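Local structure of ATP-dependent DNA helicase uvsW (Enterobacteria phage T4, 2OCA) at residues A[335-340]-A[365-370]; A[352-357]-A[374-379]. The protein unwinds duplex DNA in the 3'-5' direction using ATP hydrolysis and drives branch migration of Holliday junctions in recombination-dependent repair. The protein carries 1 engineered substitution. All blocks are in the same frame, centred on the assembly; numbering follows the deposited sequence.

Contact 1 of 2, residues A[335-340]-A[365-370]; sequences WIAKLA and DLIKNE
The ammonium group of K338 holds both carboxylate oxygens of E370. NZ of K338 donates to OE2 of E370 at 2.9 Å, and a second, weak bond runs from NZ of K338 to OE1 of E370 at 3.0 Å. Together they make a forked salt bridge. The nitrogen meets OE2 on its syn side, 19° out of the carboxylate plane. The CB of K338 points away from 365-370. The lysine chain bends at chi2 (-67°) and again at chi4, bringing NZ to the glutamate, and the two side chains cross at about a right angle. Both residues are exposed, so the bridge lies on the surface. Beneath it the contact is apolar. CB of A337 sits 3.9 Å from CB of L366 and 3.7 Å from CG1 of I367. Three residues on, nearly a turn, CB of A340 meets CD1 of I367 at 3.9 Å. The small alanines let helix 357-368 come close: the CA atoms of A337 and I367 are 5.4 Å apart. L366 also touches N333 and K334. The apolar part joins helices 330-344 and 357-368; the bridge reaches E370, just past the latter. This is the C-terminal RecA-like helicase domain, helices on a parallel sheet.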
ATOM      1  N   TRP A 335      11.748 -23.680 -10.188  1.00 61.11           N
ATOM      2  CA  TRP A 335      11.218 -22.566  -9.414  1.00 61.35           C
ATOM      3  C   TRP A 335      10.661 -21.480 -10.339  1.00 62.52           C
ATOM      4  O   TRP A 335       9.559 -20.976 -10.113  1.00 61.02           O
ATOM      5  CB  TRP A 335      12.304 -21.955  -8.530  1.00 61.63           C
ATOM      6  CG  TRP A 335      11.759 -20.920  -7.583  1.00 63.45           C
ATOM      7  CD1 TRP A 335      11.234 -21.142  -6.336  1.00 63.43           C
ATOM      8  CD2 TRP A 335      11.589 -19.520  -7.843  1.00 62.56           C
ATOM      9  NE1 TRP A 335      10.744 -19.971  -5.811  1.00 64.07           N
ATOM     10  CE2 TRP A 335      10.949 -18.959  -6.713  1.00 63.18           C
ATOM     11  CE3 TRP A 335      11.912 -18.685  -8.921  1.00 61.75           C
ATOM     12  CZ2 TRP A 335      10.623 -17.604  -6.632  1.00 61.78           C
ATOM     13  CZ3 TRP A 335      11.588 -17.334  -8.841  1.00 62.61           C
ATOM     14  CH2 TRP A 335      10.949 -16.809  -7.702  1.00 63.19           C
ATOM     15  N   ILE A 336      11.426 -21.124 -11.374  1.00 63.16           N
ATOM     16  CA  ILE A 336      11.014 -20.094 -12.325  1.00 63.26           C
ATOM     17  C   ILE A 336       9.763 -20.516 -13.086  1.00 64.03           C
ATOM     18  O   ILE A 336       8.832 -19.731 -13.244  1.00 62.93           O
ATOM     19  CB  ILE A 336      12.147 -19.775 -13.340  1.00 63.31           C
ATOM     20  CG1 ILE A 336      13.344 -19.173 -12.603  1.00 63.12           C
ATOM     21  CG2 ILE A 336      11.658 -18.783 -14.393  1.00 60.24           C
ATOM     22  CD1 ILE A 336      14.553 -18.917 -13.487  1.00 62.34           C
ATOM     23  N   ALA A 337       9.747 -21.755 -13.562  1.00 65.98           N
ATOM     24  CA  ALA A 337       8.594 -22.269 -14.286  1.00 67.80           C
ATOM     25  C   ALA A 337       7.355 -22.078 -13.405  1.00 70.00           C
ATOM     26  O   ALA A 337       6.351 -21.505 -13.849  1.00 69.36           O
ATOM     27  CB  ALA A 337       8.794 -23.744 -14.608  1.00 67.24           C
ATOM     28  N   LYS A 338       7.446 -22.548 -12.156  1.00 70.35           N
ATOM     29  CA  LYS A 338       6.358 -22.442 -11.184  1.00 70.43           C
ATOM     30  C   LYS A 338       5.893 -20.999 -11.031  1.00 71.77           C
ATOM     31  O   LYS A 338       4.693 -20.714 -11.035  1.00 72.27           O
ATOM     32  CB  LYS A 338       6.811 -22.962  -9.824  1.00 71.22           C
ATOM     33  CG  LYS A 338       7.136 -24.440  -9.790  1.00 74.95           C
ATOM     34  CD  LYS A 338       5.893 -25.284 -10.012  1.00 78.19           C
ATOM     35  CE  LYS A 338       6.179 -26.776  -9.876  1.00 80.66           C
ATOM     36  NZ  LYS A 338       6.138 -27.502 -11.185  1.00 81.58           N
ATOM     37  N   LEU A 339       6.847 -20.088 -10.877  1.00 72.22           N
ATOM     38  CA  LEU A 339       6.508 -18.685 -10.741  1.00 72.35           C
ATOM     39  C   LEU A 339       5.695 -18.275 -11.957  1.00 72.05           C
ATOM     40  O   LEU A 339       4.649 -17.649 -11.823  1.00 72.63           O
ATOM     41  CB  LEU A 339       7.770 -17.829 -10.660  1.00 73.05           C
ATOM     42  CG  LEU A 339       7.489 -16.329 -10.773  1.00 74.08           C
ATOM     43  CD1 LEU A 339       6.794 -15.858  -9.514  1.00 75.23           C
ATOM     44  CD2 LEU A 339       8.784 -15.566 -10.987  1.00 75.30           C
ATOM     45  N   ALA A 340       6.173 -18.640 -13.143  1.00 71.18           N
ATOM     46  CA  ALA A 340       5.476 -18.291 -14.377  1.00 72.65           C
ATOM     47  C   ALA A 340       4.057 -18.833 -14.393  1.00 72.12           C
ATOM     48  O   ALA A 340       3.108 -18.092 -14.623  1.00 70.84           O
ATOM     49  CB  ALA A 340       6.240 -18.814 -15.588  1.00 72.50           C
ATOM     50  N   ASP A 365      10.256 -26.230 -21.433  1.00 67.53           N
ATOM     51  CA  ASP A 365       9.812 -27.613 -21.316  1.00 68.20           C
ATOM     52  C   ASP A 365       9.223 -27.982 -19.958  1.00 68.18           C
ATOM     53  O   ASP A 365       8.409 -28.901 -19.867  1.00 69.00           O
ATOM     54  CB  ASP A 365      10.957 -28.574 -21.632  1.00 70.04           C
ATOM     55  CG  ASP A 365      11.203 -28.712 -23.114  1.00 75.08           C
ATOM     56  OD1 ASP A 365      10.218 -28.691 -23.884  1.00 76.25           O
ATOM     57  OD2 ASP A 365      12.381 -28.858 -23.513  1.00 78.50           O
ATOM     58  N   LEU A 366       9.648 -27.298 -18.903  1.00 67.13           N
ATOM     59  CA  LEU A 366       9.116 -27.588 -17.578  1.00 66.53           C
ATOM     60  C   LEU A 366       7.692 -27.069 -17.520  1.00 68.06           C
ATOM     61  O   LEU A 366       6.783 -27.756 -17.045  1.00 69.08           O
ATOM     62  CB  LEU A 366       9.960 -26.920 -16.496  1.00 63.23           C
ATOM     63  CG  LEU A 366      11.261 -27.638 -16.151  1.00 60.14           C
ATOM     64  CD1 LEU A 366      12.123 -26.754 -15.277  1.00 59.39           C
ATOM     65  CD2 LEU A 366      10.948 -28.947 -15.462  1.00 57.25           C
ATOM     66  N   ILE A 367       7.503 -25.852 -18.015  1.00 68.94           N
ATOM     67  CA  ILE A 367       6.185 -25.247 -18.043  1.00 70.67           C
ATOM     68  C   ILE A 367       5.242 -26.120 -18.859  1.00 73.95           C
ATOM     69  O   ILE A 367       4.248 -26.618 -18.340  1.00 74.64           O
ATOM     70  CB  ILE A 367       6.225 -23.843 -18.674  1.00 69.20           C
ATOM     71  CG1 ILE A 367       7.066 -22.903 -17.800  1.00 67.85           C
ATOM     72  CG2 ILE A 367       4.804 -23.316 -18.854  1.00 67.56           C
ATOM     73  CD1 ILE A 367       7.139 -21.462 -18.311  1.00 63.71           C
ATOM     74  N   LYS A 368       5.566 -26.315 -20.135  1.00 77.31           N
ATOM     75  CA  LYS A 368       4.736 -27.113 -21.036  1.00 80.75           C
ATOM     76  C   LYS A 368       4.295 -28.453 -20.449  1.00 82.34           C
ATOM     77  O   LYS A 368       3.183 -28.913 -20.703  1.00 82.74           O
ATOM     78  CB  LYS A 368       5.470 -27.367 -22.349  1.00 81.38           C
ATOM     79  CG  LYS A 368       4.568 -27.842 -23.478  1.00 82.23           C
ATOM     80  CD  LYS A 368       3.646 -26.724 -23.944  1.00 84.17           C
ATOM     81  CE  LYS A 368       2.885 -27.111 -25.206  1.00 84.03           C
ATOM     82  NZ  LYS A 368       2.167 -25.947 -25.812  1.00 84.52           N
ATOM     83  N   ASN A 369       5.164 -29.080 -19.669  1.00 84.00           N
ATOM     84  CA  ASN A 369       4.839 -30.364 -19.059  1.00 86.27           C
ATOM     85  C   ASN A 369       3.882 -30.161 -17.882  1.00 87.71           C
ATOM     86  O   ASN A 369       3.779 -31.016 -17.004  1.00 88.40           O
ATOM     87  CB  ASN A 369       6.123 -31.049 -18.575  1.00 86.29           C
ATOM     88  CG  ASN A 369       5.908 -32.505 -18.195  1.00 86.39           C
ATOM     89  OD1 ASN A 369       5.446 -33.311 -19.008  1.00 87.12           O
ATOM     90  ND2 ASN A 369       6.254 -32.852 -16.956  1.00 84.59           N
ATOM     91  N   GLU A 370       3.179 -29.030 -17.873  1.00 88.71           N
ATOM     92  CA  GLU A 370       2.247 -28.708 -16.790  1.00 88.56           C
ATOM     93  C   GLU A 370       1.290 -27.569 -17.140  1.00 87.47           C
ATOM     94  O   GLU A 370       0.388 -27.252 -16.365  1.00 87.59           O
ATOM     95  CB  GLU A 370       3.023 -28.308 -15.536  1.00 89.78           C
ATOM     96  CG  GLU A 370       3.113 -29.364 -14.466  1.00 92.87           C
ATOM     97  CD  GLU A 370       3.859 -28.856 -13.240  1.00 95.80           C
ATOM     98  OE1 GLU A 370       3.574 -27.719 -12.804  1.00 96.91           O
ATOM     99  OE2 GLU A 370       4.722 -29.592 -12.711  1.00 96.26           O
TER

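Contact 2 of 2, residues A[352-357]-A[374-379]; sequences VMFKHV and VYYVSG
F354 and Y376 form the tightly packed, inner part of this contact. CZ of F354 lies 3.6 Å from CE1 of Y376. The rings lie side by side in nearly parallel planes, 9° apart, with centroids separated by 5.7 Å. They do not overlap, so this is not a stack. With chi1 at 175° the Y376 side chain swings away from its backbone N, which carries the ring across to F354. F354 is buried. It also packs on V402 and S404 of strand 400-404, the strand between the two segments in the sheet. CB of S378 makes a looser approach, 4.4 Å from CZ of F354. The solvent side is looser: exposed V357, at the start of helix 357-368, meets partly exposed Y376 there. Both methyls of V357 lie against the same side of the Y376 hydroxyl, with OH of Y376 3.5 Å from CG2 of V357. The Y376 side chain also touches K361 and F364 of that helix. Strand 349-354, helix 357-368 and strand 374-377 thus form a beta-alpha-beta crossover whose two parallel strands are separated by strand 400-404, consistent with the RecA-like domains of other helicases.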
ATOM      1  N   VAL A 352       9.131 -14.610 -19.764  1.00 70.03           N
ATOM      2  CA  VAL A 352      10.288 -15.141 -19.059  1.00 66.55           C
ATOM      3  C   VAL A 352      11.517 -14.843 -19.910  1.00 65.58           C
ATOM      4  O   VAL A 352      11.696 -15.404 -20.986  1.00 64.55           O
ATOM      5  CB  VAL A 352      10.170 -16.649 -18.822  1.00 64.97           C
ATOM      6  CG1 VAL A 352      11.437 -17.170 -18.161  1.00 62.40           C
ATOM      7  CG2 VAL A 352       8.972 -16.930 -17.943  1.00 63.31           C
ATOM      8  N   MET A 353      12.358 -13.939 -19.427  1.00 65.41           N
ATOM      9  CA  MET A 353      13.552 -13.555 -20.155  1.00 67.12           C
ATOM     10  C   MET A 353      14.719 -14.470 -19.880  1.00 65.99           C
ATOM     11  O   MET A 353      15.034 -14.766 -18.731  1.00 66.01           O
ATOM     12  CB  MET A 353      13.968 -12.127 -19.795  1.00 72.15           C
ATOM     13  CG  MET A 353      12.889 -11.085 -19.983  1.00 78.41           C
ATOM     14  SD  MET A 353      12.317 -10.991 -21.679  1.00 86.98           S
ATOM     15  CE  MET A 353      10.993 -12.239 -21.656  1.00 84.18           C
ATOM     16  N   PHE A 354      15.366 -14.911 -20.947  1.00 65.75           N
ATOM     17  CA  PHE A 354      16.537 -15.760 -20.820  1.00 66.49           C
ATOM     18  C   PHE A 354      17.578 -15.296 -21.831  1.00 67.11           C
ATOM     19  O   PHE A 354      17.264 -14.581 -22.786  1.00 65.21           O
ATOM     20  CB  PHE A 354      16.191 -17.227 -21.071  1.00 65.59           C
ATOM     21  CG  PHE A 354      15.832 -17.526 -22.485  1.00 67.22           C
ATOM     22  CD1 PHE A 354      14.503 -17.670 -22.859  1.00 67.05           C
ATOM     23  CD2 PHE A 354      16.825 -17.651 -23.455  1.00 67.93           C
ATOM     24  CE1 PHE A 354      14.163 -17.936 -24.182  1.00 68.73           C
ATOM     25  CE2 PHE A 354      16.499 -17.915 -24.781  1.00 67.60           C
ATOM     26  CZ  PHE A 354      15.164 -18.059 -25.148  1.00 67.56           C
ATOM     27  N   LYS A 355      18.821 -15.704 -21.612  1.00 68.22           N
ATOM     28  CA  LYS A 355      19.907 -15.339 -22.502  1.00 68.53           C
ATOM     29  C   LYS A 355      20.328 -16.528 -23.372  1.00 68.45           C
ATOM     30  O   LYS A 355      20.299 -16.444 -24.598  1.00 69.38           O
ATOM     31  CB  LYS A 355      21.094 -14.839 -21.683  1.00 69.07           C
ATOM     32  CG  LYS A 355      22.298 -14.478 -22.511  1.00 71.93           C
ATOM     33  CD  LYS A 355      23.484 -14.152 -21.623  1.00 75.98           C
ATOM     34  CE  LYS A 355      24.723 -13.834 -22.447  1.00 78.70           C
ATOM     35  NZ  LYS A 355      25.914 -13.574 -21.589  1.00 82.45           N
ATOM     36  N   HIS A 356      20.697 -17.640 -22.743  1.00 67.56           N
ATOM     37  CA  HIS A 356      21.124 -18.824 -23.485  1.00 66.79           C
ATOM     38  C   HIS A 356      19.988 -19.790 -23.803  1.00 65.83           C
ATOM     39  O   HIS A 356      19.203 -20.151 -22.931  1.00 66.41           O
ATOM     40  CB  HIS A 356      22.239 -19.552 -22.726  1.00 68.25           C
ATOM     41  CG  HIS A 356      23.474 -18.724 -22.533  1.00 67.90           C
ATOM     42  ND1 HIS A 356      23.729 -18.024 -21.375  1.00 67.02           N
ATOM     43  CD2 HIS A 356      24.505 -18.456 -23.369  1.00 67.23           C
ATOM     44  CE1 HIS A 356      24.864 -17.359 -21.503  1.00 67.82           C
ATOM     45  NE2 HIS A 356      25.354 -17.604 -22.704  1.00 68.55           N
ATOM     46  N   VAL A 357      19.923 -20.209 -25.066  1.00 63.67           N
ATOM     47  CA  VAL A 357      18.881 -21.103 -25.546  1.00 60.83           C
ATOM     48  C   VAL A 357      18.705 -22.399 -24.763  1.00 61.05           C
ATOM     49  O   VAL A 357      17.580 -22.873 -24.596  1.00 61.85           O
ATOM     50  CB  VAL A 357      19.105 -21.421 -27.026  1.00 59.63           C
ATOM     51  CG1 VAL A 357      18.138 -22.498 -27.492  1.00 59.64           C
ATOM     52  CG2 VAL A 357      18.904 -20.161 -27.835  1.00 57.38           C
ATOM     53  N   VAL A 374       1.815 -21.820 -23.537  1.00 86.92           N
ATOM     54  CA  VAL A 374       3.219 -21.443 -23.397  1.00 86.03           C
ATOM     55  C   VAL A 374       3.853 -21.384 -24.778  1.00 85.80           C
ATOM     56  O   VAL A 374       3.647 -22.273 -25.596  1.00 85.84           O
ATOM     57  CB  VAL A 374       4.012 -22.467 -22.559  1.00 85.87           C
ATOM     58  CG1 VAL A 374       5.136 -21.761 -21.818  1.00 85.34           C
ATOM     59  CG2 VAL A 374       3.093 -23.190 -21.600  1.00 86.61           C
ATOM     60  N   TYR A 375       4.634 -20.342 -25.030  1.00 86.24           N
ATOM     61  CA  TYR A 375       5.277 -20.177 -26.322  1.00 87.14           C
ATOM     62  C   TYR A 375       6.747 -19.826 -26.183  1.00 86.47           C
ATOM     63  O   TYR A 375       7.115 -18.967 -25.383  1.00 86.47           O
ATOM     64  CB  TYR A 375       4.563 -19.075 -27.110  1.00 90.62           C
ATOM     65  CG  TYR A 375       3.076 -19.304 -27.236  1.00 94.89           C
ATOM     66  CD1 TYR A 375       2.565 -20.218 -28.159  1.00 96.57           C
ATOM     67  CD2 TYR A 375       2.179 -18.653 -26.389  1.00 96.71           C
ATOM     68  CE1 TYR A 375       1.198 -20.481 -28.232  1.00 97.94           C
ATOM     69  CE2 TYR A 375       0.811 -18.910 -26.451  1.00 97.86           C
ATOM     70  CZ  TYR A 375       0.330 -19.826 -27.372  1.00 98.76           C
ATOM     71  OH  TYR A 375      -1.015 -20.102 -27.418  1.00100.00           O
ATOM     72  N   TYR A 376       7.587 -20.505 -26.958  1.00 85.91           N
ATOM     73  CA  TYR A 376       9.020 -20.242 -26.948  1.00 85.01           C
ATOM     74  C   TYR A 376       9.256 -19.227 -28.053  1.00 84.90           C
ATOM     75  O   TYR A 376       8.709 -19.362 -29.138  1.00 84.88           O
ATOM     76  CB  TYR A 376       9.803 -21.519 -27.245  1.00 83.85           C
ATOM     77  CG  TYR A 376      11.295 -21.300 -27.382  1.00 85.03           C
ATOM     78  CD1 TYR A 376      12.107 -21.128 -26.260  1.00 85.09           C
ATOM     79  CD2 TYR A 376      11.896 -21.268 -28.638  1.00 84.26           C
ATOM     80  CE1 TYR A 376      13.483 -20.938 -26.391  1.00 85.68           C
ATOM     81  CE2 TYR A 376      13.265 -21.076 -28.781  1.00 85.81           C
ATOM     82  CZ  TYR A 376      14.057 -20.915 -27.657  1.00 86.45           C
ATOM     83  OH  TYR A 376      15.419 -20.758 -27.807  1.00 85.19           O
ATOM     84  N   VAL A 377      10.059 -18.209 -27.789  1.00 86.51           N
ATOM     85  CA  VAL A 377      10.299 -17.207 -28.808  1.00 88.67           C
ATOM     86  C   VAL A 377      11.736 -16.729 -28.907  1.00 91.60           C
ATOM     87  O   VAL A 377      12.310 -16.216 -27.947  1.00 92.15           O
ATOM     88  CB  VAL A 377       9.387 -15.982 -28.597  1.00 88.59           C
ATOM     89  CG1 VAL A 377       9.687 -14.922 -29.640  1.00 87.30           C
ATOM     90  CG2 VAL A 377       7.933 -16.401 -28.681  1.00 89.17           C
ATOM     91  N   SER A 378      12.302 -16.899 -30.095  1.00 94.73           N
ATOM     92  CA  SER A 378      13.663 -16.471 -30.401  1.00 97.73           C
ATOM     93  C   SER A 378      14.006 -16.953 -31.803  1.00 99.66           C
ATOM     94  O   SER A 378      14.903 -16.421 -32.471  1.00100.00           O
ATOM     95  CB  SER A 378      14.659 -17.044 -29.394  1.00 97.77           C
ATOM     96  OG  SER A 378      15.951 -16.524 -29.659  1.00 98.19           O
ATOM     97  N   GLY A 379      13.270 -17.977 -32.231  1.00100.00           N
ATOM     98  CA  GLY A 379      13.462 -18.562 -33.550  1.00100.00           C
ATOM     99  C   GLY A 379      12.370 -18.066 -34.484  1.00100.00           C
ATOM    100  O   GLY A 379      11.519 -17.256 -34.056  1.00 99.82           O
TER

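Contacts 1 and 2 are neighbours in the C-terminal helicase domain, with centres about 13 Å apart. Their segments alternate along the chain: helix 330-344, strand 349-354, helix 357-368, strand 374-377. Contact 1 pairs the two helices, and contact 2 joins the C-terminal ends of the two strands and the start of helix 357-368. Apolar side chains link the two contacts. CG2 of I367 packs on CG2 of V374, and CB of A340 lies 4.1 Å from CG2 of V352. CG2 of I336 is also 4.1 Å from CG1 of V352. The helix pair therefore rests on the sheet that carries contact 2. Both contacts lie away from the predicted ATP-binding residues and DEAH box.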